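Probable fumarate reductase Ifc3 (PDB 1QO8) catalyses the essentially one-way reduction of fumarate to succinate in vitro, using one FAD and four covalently bound c-type hemes per subunit. Local coordinates at residues G348-D353 / G504-T509; I201-I206 / G532-Y537. One frame throughout, in Å; residues are numbered along the deposited sequence.

Contact 1 (G348-D353 / G504-T509)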
ATOM      1  N   GLY A 348       4.217  -7.910 -10.868  1.00 49.00           N
ATOM      2  CA  GLY A 348       2.796  -8.183 -10.771  1.00 46.31           C
ATOM      3  C   GLY A 348       2.357  -9.056  -9.627  1.00 47.45           C
ATOM      4  O   GLY A 348       1.204  -9.570  -9.675  1.00 46.84           O
ATOM      5  N   ALA A 349       3.285  -9.323  -8.664  1.00 42.63           N
ATOM      6  CA  ALA A 349       2.794 -10.069  -7.477  1.00 42.68           C
ATOM      7  C   ALA A 349       1.773  -9.183  -6.747  1.00 39.54           C
ATOM      8  O   ALA A 349       1.852  -7.946  -6.800  1.00 39.86           O
ATOM      9  CB  ALA A 349       3.917 -10.411  -6.494  1.00 41.75           C
ATOM     10  N   SER A 350       0.734  -9.749  -6.208  1.00 37.57           N
ATOM     11  CA  SER A 350      -0.033  -9.068  -5.170  1.00 39.77           C
ATOM     12  C   SER A 350       0.621  -9.096  -3.776  1.00 40.73           C
ATOM     13  O   SER A 350       1.513  -9.916  -3.579  1.00 40.13           O
ATOM     14  CB  SER A 350      -1.393  -9.719  -5.085  1.00 41.32           C
ATOM     15  OG  SER A 350      -1.444 -11.094  -4.811  1.00 44.58           O
ATOM     16  N   MET A 351       0.123  -8.268  -2.877  1.00 40.10           N
ATOM     17  CA  MET A 351       0.582  -8.056  -1.545  1.00 42.02           C
ATOM     18  C   MET A 351      -0.511  -8.378  -0.531  1.00 43.38           C
ATOM     19  O   MET A 351      -1.720  -8.480  -0.867  1.00 45.97           O
ATOM     20  CB  MET A 351       1.059  -6.635  -1.313  1.00 42.83           C
ATOM     21  CG  MET A 351       2.035  -5.945  -2.258  1.00 42.29           C
ATOM     22  SD  MET A 351       3.602  -6.824  -2.137  1.00 43.07           S
ATOM     23  CE  MET A 351       4.063  -7.105  -3.850  1.00 44.40           C
ATOM     24  N   THR A 352      -0.167  -8.618   0.702  1.00 42.80           N
ATOM     25  CA  THR A 352      -1.186  -8.853   1.767  1.00 45.52           C
ATOM     26  C   THR A 352      -0.938  -7.854   2.894  1.00 45.81           C
ATOM     27  O   THR A 352       0.222  -7.793   3.429  1.00 44.21           O
ATOM     28  CB  THR A 352      -1.120 -10.291   2.315  1.00 46.13           C
ATOM     29  OG1 THR A 352      -1.436 -11.269   1.323  1.00 49.27           O
ATOM     30  CG2 THR A 352      -2.087 -10.561   3.483  1.00 42.57           C
ATOM     31  N   ASP A 353      -1.959  -7.125   3.333  1.00 44.37           N
ATOM     32  CA  ASP A 353      -1.778  -6.150   4.408  1.00 43.87           C
ATOM     33  C   ASP A 353      -0.506  -5.337   4.261  1.00 42.50           C
ATOM     34  O   ASP A 353       0.222  -5.075   5.275  1.00 40.35           O
ATOM     35  CB  ASP A 353      -1.775  -6.816   5.826  1.00 45.00           C
ATOM     36  CG  ASP A 353      -2.931  -7.750   6.089  1.00 47.98           C
ATOM     37  OD1 ASP A 353      -4.075  -7.409   5.647  1.00 48.60           O
ATOM     38  OD2 ASP A 353      -2.817  -8.828   6.722  1.00 48.88           O
ATOM     39  N   GLY A 504       3.380  -7.771   3.384  1.00 38.16           N
ATOM     40  CA  GLY A 504       4.432  -8.140   2.416  1.00 39.70           C
ATOM     41  C   GLY A 504       3.736  -8.796   1.201  1.00 40.55           C
ATOM     42  O   GLY A 504       2.558  -8.595   0.971  1.00 39.76           O
ATOM     43  N   VAL A 505       4.450  -9.657   0.575  1.00 39.42           N
ATOM     44  CA  VAL A 505       4.067 -10.405  -0.667  1.00 42.17           C
ATOM     45  C   VAL A 505       2.965 -11.339  -0.300  1.00 43.09           C
ATOM     46  O   VAL A 505       3.020 -12.025   0.738  1.00 42.61           O
ATOM     47  CB  VAL A 505       5.442 -10.972  -1.003  1.00 45.51           C
ATOM     48  CG1 VAL A 505       5.640 -12.482  -0.873  1.00 44.90           C
ATOM     49  CG2 VAL A 505       6.091 -10.226  -2.115  1.00 44.45           C
ATOM     50  N   ALA A 506       1.888 -11.422  -1.089  1.00 40.04           N
ATOM     51  CA  ALA A 506       0.892 -12.447  -0.836  1.00 40.38           C
ATOM     52  C   ALA A 506       1.391 -13.844  -1.189  1.00 41.70           C
ATOM     53  O   ALA A 506       1.990 -14.174  -2.221  1.00 41.19           O
ATOM     54  CB  ALA A 506      -0.396 -12.188  -1.633  1.00 43.08           C
ATOM     55  N   ILE A 507       0.922 -14.730  -0.350  1.00 41.14           N
ATOM     56  CA  ILE A 507       1.323 -16.151  -0.386  1.00 45.54           C
ATOM     57  C   ILE A 507       0.144 -17.067  -0.243  1.00 48.00           C
ATOM     58  O   ILE A 507      -0.833 -16.603   0.371  1.00 44.64           O
ATOM     59  CB  ILE A 507       2.407 -16.220   0.701  1.00 49.05           C
ATOM     60  CG1 ILE A 507       3.691 -16.524  -0.087  1.00 50.76           C
ATOM     61  CG2 ILE A 507       2.254 -17.102   1.905  1.00 49.63           C
ATOM     62  CD1 ILE A 507       4.796 -15.585   0.206  1.00 55.66           C
ATOM     63  N   ASN A 508       0.221 -18.282  -0.807  1.00 49.83           N
ATOM     64  CA  ASN A 508      -0.723 -19.326  -0.433  1.00 52.32           C
ATOM     65  C   ASN A 508      -0.123 -20.196   0.656  1.00 53.16           C
ATOM     66  O   ASN A 508       1.017 -20.067   1.103  1.00 51.27           O
ATOM     67  CB  ASN A 508      -1.044 -20.217  -1.664  1.00 55.51           C
ATOM     68  CG  ASN A 508       0.054 -21.242  -1.844  1.00 58.24           C
ATOM     69  OD1 ASN A 508       1.246 -21.122  -2.097  1.00 53.83           O
ATOM     70  ND2 ASN A 508      -0.410 -22.494  -1.536  1.00 64.76           N
ATOM     71  N   THR A 509      -0.832 -21.271   0.982  1.00 55.07           N
ATOM     72  CA  THR A 509      -0.377 -22.223   1.970  1.00 54.48           C
ATOM     73  C   THR A 509       0.802 -23.033   1.511  1.00 53.36           C
ATOM     74  O   THR A 509       1.455 -23.530   2.429  1.00 54.87           O
ATOM     75  CB  THR A 509      -1.486 -23.158   2.473  1.00 54.77           C
ATOM     76  OG1 THR A 509      -1.879 -24.022   1.427  1.00 52.54           O
ATOM     77  CG2 THR A 509      -2.643 -22.279   2.918  1.00 54.45           C
TER
HETATM   78  O   HOH W   1      -0.451 -13.636   1.943  1.00 47.33           O
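A short antiparallel ladder in the FAD-binding domain joins strand 351-352 to strand 489-505 at Gly504 and Val505. The first strand follows helix 339-346 after a short loop; the helix closes with a Schellman motif, and Gly348, at positive phi (103°), is its C-prime residue. Thr352 and Gly504 form a hydrogen-bonded pair. Thr352 N gives to Gly504 O at 2.7 Å. Gly504 N returns a longer bond of 3.2 Å to Thr352 O. Met351 and Val505 are the non-hydrogen-bonded pair, and their side chains diverge. One step on, Ala506 N donates to Ser350 O at 2.9 Å.

The Met351 side chain bends at chi2 and chi3. This carries its CE to 4.1 Å from Val505 CG2, and the two side chains meet at a slant beside Ala344 and Lys345 of helix 339-346. Beyond Met351 and Ser350 lie Asp355 and Trp356 of the second subunit, so this edge of the ladder also meets the dimer partner.

Ala506 points its methyl toward segment 348-353, between the hydroxyls of Ser350 and Thr352. Ser350 OG, 3.5 Å from Ala506 CB, has its polar partner in Asp515 O. Thr352 OG1 lies beside its own backbone N (chi1 -64°) and comes within 3.3 Å of Ala506 CB. The same hydroxyl hydrogen-bonds a water at 2.6 Å, and that water accepts from Ile507 N at 2.9 Å.

Contact 2 (I201-I206 / G532-Y537); sequences IKLVTI and GGVHGY
The flat peptide joining Gly533 to Val534 has Leu203 CD1 over one face. This methyl sits almost directly above Gly533 C, at 4.0 Å, and is 4.1 Å from Val534 N. The same methyl meets Val534 CG2 at 4.2 Å. The other methyl of this valine, CG1, covers one face of the His535 ring, set toward the rim 3.9 Å above the plane. The ring of His500 meets that of His535 with the planes nearly perpendicular.

Leu203 reaches the peptide with CG anti to its own carbonyl carbon (chi1 -62°). The next residue, Val204, lays CG2 against Val534 O at 3.4 Å, a packing contact. The contact thus docks the first turn of helix 201-220 on the glycine-rich loop between strand 524-526 and helix 543-563 in the FAD-binding domain. Gly533 turns the loop at a positive phi of 101°. A backbone hydrogen bond ties Gly533 to Asp200, just before the helix. Val204 is backed by Ala191 and Met192 of helix 184-194.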
ATOM      1  N   ILE A 201      -6.180 -17.080   8.277  1.00 51.58           N
ATOM      2  CA  ILE A 201      -6.431 -18.159   9.219  1.00 53.37           C
ATOM      3  C   ILE A 201      -5.804 -19.449   8.739  1.00 51.93           C
ATOM      4  O   ILE A 201      -5.416 -20.235   9.605  1.00 51.41           O
ATOM      5  CB  ILE A 201      -7.919 -18.374   9.580  1.00 53.76           C
ATOM      6  CG1 ILE A 201      -8.126 -19.454  10.622  1.00 57.27           C
ATOM      7  CG2 ILE A 201      -8.732 -18.766   8.332  1.00 52.56           C
ATOM      8  CD1 ILE A 201      -7.889 -19.132  12.063  1.00 59.22           C
ATOM      9  N   LYS A 202      -5.671 -19.661   7.441  1.00 52.05           N
ATOM     10  CA  LYS A 202      -5.018 -20.847   6.945  1.00 54.51           C
ATOM     11  C   LYS A 202      -3.510 -20.827   7.198  1.00 52.67           C
ATOM     12  O   LYS A 202      -2.910 -21.880   7.459  1.00 48.13           O
ATOM     13  CB  LYS A 202      -5.301 -21.039   5.442  1.00 57.97           C
ATOM     14  CG  LYS A 202      -6.749 -20.825   5.091  1.00 62.47           C
ATOM     15  CD  LYS A 202      -7.022 -20.416   3.661  1.00 67.41           C
ATOM     16  CE  LYS A 202      -6.043 -19.453   3.010  1.00 67.83           C
ATOM     17  NZ  LYS A 202      -6.799 -18.425   2.215  1.00 70.36           N
ATOM     18  N   LEU A 203      -2.933 -19.618   7.100  1.00 50.89           N
ATOM     19  CA  LEU A 203      -1.466 -19.577   7.316  1.00 47.17           C
ATOM     20  C   LEU A 203      -1.220 -19.790   8.809  1.00 45.60           C
ATOM     21  O   LEU A 203      -0.315 -20.536   9.198  1.00 44.57           O
ATOM     22  CB  LEU A 203      -0.953 -18.259   6.753  1.00 45.94           C
ATOM     23  CG  LEU A 203      -1.104 -17.975   5.266  1.00 46.84           C
ATOM     24  CD1 LEU A 203      -0.443 -16.631   4.951  1.00 45.65           C
ATOM     25  CD2 LEU A 203      -0.477 -19.089   4.419  1.00 44.00           C
ATOM     26  N   VAL A 204      -2.078 -19.198   9.644  1.00 45.08           N
ATOM     27  CA  VAL A 204      -1.991 -19.305  11.090  1.00 47.70           C
ATOM     28  C   VAL A 204      -2.096 -20.739  11.574  1.00 51.60           C
ATOM     29  O   VAL A 204      -1.363 -21.109  12.508  1.00 49.20           O
ATOM     30  CB  VAL A 204      -2.997 -18.399  11.829  1.00 46.00           C
ATOM     31  CG1 VAL A 204      -2.881 -18.444  13.332  1.00 44.17           C
ATOM     32  CG2 VAL A 204      -2.684 -16.962  11.371  1.00 43.86           C
ATOM     33  N   THR A 205      -3.055 -21.488  11.007  1.00 51.18           N
ATOM     34  CA  THR A 205      -3.223 -22.899  11.319  1.00 51.51           C
ATOM     35  C   THR A 205      -2.004 -23.746  11.016  1.00 50.51           C
ATOM     36  O   THR A 205      -1.563 -24.529  11.862  1.00 50.63           O
ATOM     37  CB  THR A 205      -4.493 -23.431  10.547  1.00 50.44           C
ATOM     38  OG1 THR A 205      -5.597 -22.650  11.053  1.00 50.76           O
ATOM     39  CG2 THR A 205      -4.744 -24.896  10.802  1.00 48.13           C
ATOM     40  N   ILE A 206      -1.405 -23.632   9.854  1.00 51.27           N
ATOM     41  CA  ILE A 206      -0.125 -24.253   9.522  1.00 52.04           C
ATOM     42  C   ILE A 206       1.015 -23.830  10.439  1.00 51.83           C
ATOM     43  O   ILE A 206       1.817 -24.687  10.872  1.00 48.51           O
ATOM     44  CB  ILE A 206       0.259 -23.919   8.076  1.00 53.19           C
ATOM     45  CG1 ILE A 206      -0.779 -24.687   7.203  1.00 54.13           C
ATOM     46  CG2 ILE A 206       1.683 -24.274   7.714  1.00 52.28           C
ATOM     47  CD1 ILE A 206      -0.568 -24.577   5.726  1.00 54.31           C
ATOM     48  N   GLY A 532       3.235 -11.254   3.663  1.00 44.04           N
ATOM     49  CA  GLY A 532       2.244 -10.572   4.496  1.00 44.37           C
ATOM     50  C   GLY A 532       1.195 -11.552   4.933  1.00 47.52           C
ATOM     51  O   GLY A 532       1.198 -12.664   4.332  1.00 47.91           O
ATOM     52  N   GLY A 533       0.248 -11.440   5.840  1.00 49.22           N
ATOM     53  CA  GLY A 533      -0.709 -12.490   6.089  1.00 49.05           C
ATOM     54  C   GLY A 533      -0.539 -13.415   7.282  1.00 48.70           C
ATOM     55  O   GLY A 533      -1.542 -13.960   7.796  1.00 47.86           O
ATOM     56  N   VAL A 534       0.608 -13.802   7.761  1.00 45.88           N
ATOM     57  CA  VAL A 534       0.772 -14.684   8.917  1.00 47.31           C
ATOM     58  C   VAL A 534       0.326 -13.963  10.198  1.00 47.53           C
ATOM     59  O   VAL A 534      -0.332 -14.520  11.029  1.00 46.91           O
ATOM     60  CB  VAL A 534       2.247 -15.147   9.008  1.00 45.95           C
ATOM     61  CG1 VAL A 534       2.371 -16.064  10.252  1.00 47.80           C
ATOM     62  CG2 VAL A 534       2.566 -15.950   7.764  1.00 45.71           C
ATOM     63  N   HIS A 535       0.634 -12.675  10.343  1.00 44.02           N
ATOM     64  CA  HIS A 535       0.457 -11.871  11.507  1.00 46.12           C
ATOM     65  C   HIS A 535      -0.690 -10.862  11.459  1.00 45.74           C
ATOM     66  O   HIS A 535      -0.964 -10.196  12.477  1.00 44.04           O
ATOM     67  CB  HIS A 535       1.758 -11.081  11.816  1.00 43.50           C
ATOM     68  CG  HIS A 535       2.935 -11.989  11.926  1.00 44.51           C
ATOM     69  ND1 HIS A 535       4.002 -11.930  11.025  1.00 45.21           N
ATOM     70  CD2 HIS A 535       3.197 -13.008  12.798  1.00 41.48           C
ATOM     71  CE1 HIS A 535       4.903 -12.836  11.357  1.00 45.79           C
ATOM     72  NE2 HIS A 535       4.421 -13.515  12.408  1.00 46.30           N
ATOM     73  N   GLY A 536      -1.454 -10.879  10.364  1.00 45.24           N
ATOM     74  CA  GLY A 536      -2.473  -9.834  10.225  1.00 43.19           C
ATOM     75  C   GLY A 536      -1.980  -8.470  10.618  1.00 42.00           C
ATOM     76  O   GLY A 536      -0.956  -8.003  10.079  1.00 42.69           O
ATOM     77  N   TYR A 537      -2.716  -7.739  11.438  1.00 42.00           N
ATOM     78  CA  TYR A 537      -2.303  -6.346  11.747  1.00 41.86           C
ATOM     79  C   TYR A 537      -1.321  -6.265  12.889  1.00 41.08           C
ATOM     80  O   TYR A 537      -0.894  -5.140  13.183  1.00 41.93           O
ATOM     81  CB  TYR A 537      -3.539  -5.467  12.045  1.00 43.28           C
ATOM     82  CG  TYR A 537      -4.454  -5.146  10.891  1.00 45.40           C
ATOM     83  CD1 TYR A 537      -4.275  -5.723   9.631  1.00 45.80           C
ATOM     84  CD2 TYR A 537      -5.500  -4.227  11.037  1.00 45.76           C
ATOM     85  CE1 TYR A 537      -5.110  -5.398   8.573  1.00 46.51           C
ATOM     86  CE2 TYR A 537      -6.354  -3.892   9.985  1.00 46.72           C
ATOM     87  CZ  TYR A 537      -6.141  -4.477   8.755  1.00 48.13           C
ATOM     88  OH  TYR A 537      -6.928  -4.175   7.676  1.00 46.22           O
TER

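Contact 1 is nested in the chain loop closed by contact 2, and their centres are 12 Å apart. The loop 532-537 runs beside the ladder: Val505 O and Gly532 N are 3.0 Å apart, a probable hydrogen bond. Thr352 CG2 packs on Gly533 N at 3.4 Å, so this glycine lies near both the ladder and the helix. Segment 504-509 then reaches the same helix, with Thr509 CB 3.7 Å from Ile206 CD1. Both contacts stand back from the cofactor. The side chains of Val505 and Val534 are about 11 Å and about 10 Å from the FAD. Val534 is also about 8 Å, side chain to side chain, from Arg539, a probable succinate-binding residue.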